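Local coordinates for Hcp1 family type VI secretion system effector (Salmonella typhimurium, PDB 5XHH), which probably forms the hexameric rings that stack into the tube of the type VI secretion system and are secreted with its effectors, at residues N23-L28 / F58-D63. Sequence-based numbering, arbitrary orientation.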
loop_
_atom_site.group_PDB
_atom_site.type_symbol
_atom_site.label_atom_id
_atom_site.label_comp_id
_atom_site.label_asym_id
_atom_site.label_seq_id
_atom_site.Cartn_x
_atom_site.Cartn_y
_atom_site.Cartn_z
ATOM N N ASN A 23 -6.236 -0.259 -14.655
ATOM C CA ASN A 23 -6.617 0.910 -13.861
ATOM C C ASN A 23 -6.238 0.783 -12.383
ATOM O O ASN A 23 -6.822 1.448 -11.524
ATOM C CB ASN A 23 -8.105 1.200 -14.019
ATOM C CG ASN A 23 -8.476 1.390 -15.467
ATOM O OD1 ASN A 23 -7.997 2.316 -16.119
ATOM N ND2 ASN A 23 -9.276 0.485 -15.993
ATOM N N GLU A 24 -5.257 -0.046 -12.074
ATOM C CA GLU A 24 -4.619 -0.010 -10.769
ATOM C C GLU A 24 -3.374 0.856 -10.851
ATOM O O GLU A 24 -2.952 1.271 -11.933
ATOM C CB GLU A 24 -4.291 -1.424 -10.295
ATOM C CG GLU A 24 -5.536 -2.274 -10.212
ATOM C CD GLU A 24 -5.273 -3.685 -9.715
ATOM O OE1 GLU A 24 -6.183 -4.526 -9.855
ATOM O OE2 GLU A 24 -4.173 -3.958 -9.199
ATOM N N ILE A 25 -2.796 1.154 -9.691
ATOM C CA ILE A 25 -1.595 1.980 -9.623
ATOM C C ILE A 25 -0.364 1.103 -9.783
ATOM O O ILE A 25 -0.191 0.117 -9.053
ATOM C CB ILE A 25 -1.519 2.744 -8.298
ATOM C CG1 ILE A 25 -2.693 3.691 -8.152
ATOM C CG2 ILE A 25 -0.202 3.513 -8.222
ATOM C CD1 ILE A 25 -2.907 4.132 -6.708
ATOM N N GLU A 26 0.515 1.489 -10.701
ATOM C CA GLU A 26 1.788 0.805 -10.861
ATOM C C GLU A 26 2.780 1.391 -9.860
ATOM O O GLU A 26 3.035 2.599 -9.855
ATOM C CB GLU A 26 2.288 0.937 -12.299
ATOM C CG GLU A 26 1.397 0.189 -13.303
ATOM C CD GLU A 26 1.942 0.194 -14.720
ATOM O OE1 GLU A 26 2.979 0.841 -14.959
ATOM O OE2 GLU A 26 1.336 -0.457 -15.595
ATOM N N VAL A 27 3.327 0.536 -9.008
ATOM C CA VAL A 27 4.104 0.968 -7.859
ATOM C C VAL A 27 5.581 0.784 -8.154
ATOM O O VAL A 27 6.003 -0.289 -8.590
ATOM C CB VAL A 27 3.697 0.186 -6.600
ATOM C CG1 VAL A 27 4.741 0.372 -5.491
ATOM C CG2 VAL A 27 2.308 0.614 -6.151
ATOM N N LEU A 28 6.368 1.821 -7.885
ATOM C CA LEU A 28 7.815 1.737 -8.039
ATOM C C LEU A 28 8.477 1.022 -6.858
ATOM O O LEU A 28 9.381 0.212 -7.062
ATOM C CB LEU A 28 8.400 3.138 -8.222
ATOM C CG LEU A 28 7.845 3.884 -9.455
ATOM C CD1 LEU A 28 8.087 5.362 -9.348
ATOM C CD2 LEU A 28 8.446 3.310 -10.761
ATOM N N PHE A 58 4.564 4.082 -0.169
ATOM C CA PHE A 58 4.839 3.625 -1.526
ATOM C C PHE A 58 5.178 4.806 -2.424
ATOM O O PHE A 58 4.873 5.957 -2.114
ATOM C CB PHE A 58 3.682 2.786 -2.109
ATOM C CG PHE A 58 2.464 3.572 -2.522
ATOM C CD1 PHE A 58 2.343 4.059 -3.815
ATOM C CD2 PHE A 58 1.417 3.761 -1.650
ATOM C CE1 PHE A 58 1.218 4.775 -4.210
ATOM C CE2 PHE A 58 0.277 4.464 -2.041
ATOM C CZ PHE A 58 0.181 4.963 -3.324
ATOM N N ASP A 59 5.827 4.494 -3.543
ATOM C CA ASP A 59 6.246 5.475 -4.545
ATOM C C ASP A 59 5.577 5.126 -5.871
ATOM O O ASP A 59 5.467 3.943 -6.228
ATOM C CB ASP A 59 7.787 5.463 -4.704
ATOM C CG ASP A 59 8.332 6.660 -5.497
ATOM O OD1 ASP A 59 7.619 7.674 -5.724
ATOM O OD2 ASP A 59 9.509 6.579 -5.902
ATOM N N HIS A 60 5.108 6.138 -6.595
ATOM C CA HIS A 60 4.666 5.873 -7.957
ATOM C C HIS A 60 4.968 7.098 -8.807
ATOM O O HIS A 60 5.241 8.183 -8.286
ATOM C CB HIS A 60 3.171 5.509 -8.010
ATOM C CG HIS A 60 2.255 6.659 -7.702
ATOM N ND1 HIS A 60 1.161 6.972 -8.482
ATOM C CD2 HIS A 60 2.286 7.581 -6.713
ATOM C CE1 HIS A 60 0.561 8.038 -7.985
ATOM N NE2 HIS A 60 1.225 8.427 -6.912
ATOM N N TYR A 61 4.951 6.914 -10.125
ATOM C CA TYR A 61 4.975 8.073 -11.007
ATOM C C TYR A 61 3.696 8.867 -10.806
ATOM O O TYR A 61 2.641 8.299 -10.523
ATOM C CB TYR A 61 5.119 7.651 -12.474
ATOM C CG TYR A 61 6.480 7.094 -12.796
ATOM C CD1 TYR A 61 7.616 7.846 -12.567
ATOM C CD2 TYR A 61 6.628 5.824 -13.329
ATOM C CE1 TYR A 61 8.864 7.349 -12.840
ATOM C CE2 TYR A 61 7.890 5.307 -13.616
ATOM C CZ TYR A 61 8.999 6.083 -13.363
ATOM O OH TYR A 61 10.262 5.617 -13.630
ATOM N N ILE A 62 3.790 10.192 -10.903
ATOM C CA ILE A 62 2.570 10.985 -10.799
ATOM C C ILE A 62 1.641 10.560 -11.918
ATOM O O ILE A 62 2.051 10.460 -13.080
ATOM C CB ILE A 62 2.884 12.487 -10.838
ATOM C CG1 ILE A 62 3.703 12.874 -9.602
ATOM C CG2 ILE A 62 1.567 13.289 -10.924
ATOM C CD1 ILE A 62 4.180 14.315 -9.577
ATOM N N ASP A 63 0.407 10.230 -11.569
ATOM C CA ASP A 63 -0.452 9.563 -12.541
ATOM C C ASP A 63 -1.904 9.877 -12.205
ATOM O O ASP A 63 -2.182 10.765 -11.394
ATOM C CB ASP A 63 -0.149 8.051 -12.580
ATOM C CG ASP A 63 -0.381 7.356 -11.236
ATOM O OD1 ASP A 63 -1.169 7.865 -10.412
ATOM O OD2 ASP A 63 0.227 6.278 -11.019
HETATM O O HOH W 1 4.345 4.387 -11.296
HETATM O O HOH W 2 -0.910 4.172 -12.266
#
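Ile25, Val27 and Leu28 pack against Phe58, His60 and Tyr61, and one direct hydrogen bond ties the backbones. Leu28 N donates to Asp59 O at 2.8 Å (153° at the hydrogen). The tight side is buried. CG2 of Ile25, anti to the backbone N, reaches His60 ND1 at 3.7 Å and lies obliquely beside the Phe58 ring. Val27 turns CG2 to Phe58 CD1, the side chains crossing at about a right angle. The His60 ring is fixed at both nitrogens. His60 ND1 donates to Asp63 OD2 at 2.8 Å, from above the carboxylate plane, and His60 NE2 is hydrogen-bonded to Glu123 OE2. A water also donates to Asp63 OD2 and weakly accepts from Glu26 N. Asp63 OD1 caps Ala65 N, just before helix 66-75.

The other side is close-packed too but more open to solvent. Leu28 CD1 sits over the centre of one face of exposed Tyr61, a CH-pi contact 4.0 Å from the centroid. Leu28 CD2 meets Tyr61 CE2 at 3.5 Å. Another water bridges Glu26 O to Tyr61 N.

The touching parts run 122° apart. Strand 25-26 is outermost, within this chain, in one sheet; 51-61 belongs to the other, as in the Hcp beta-barrel fold.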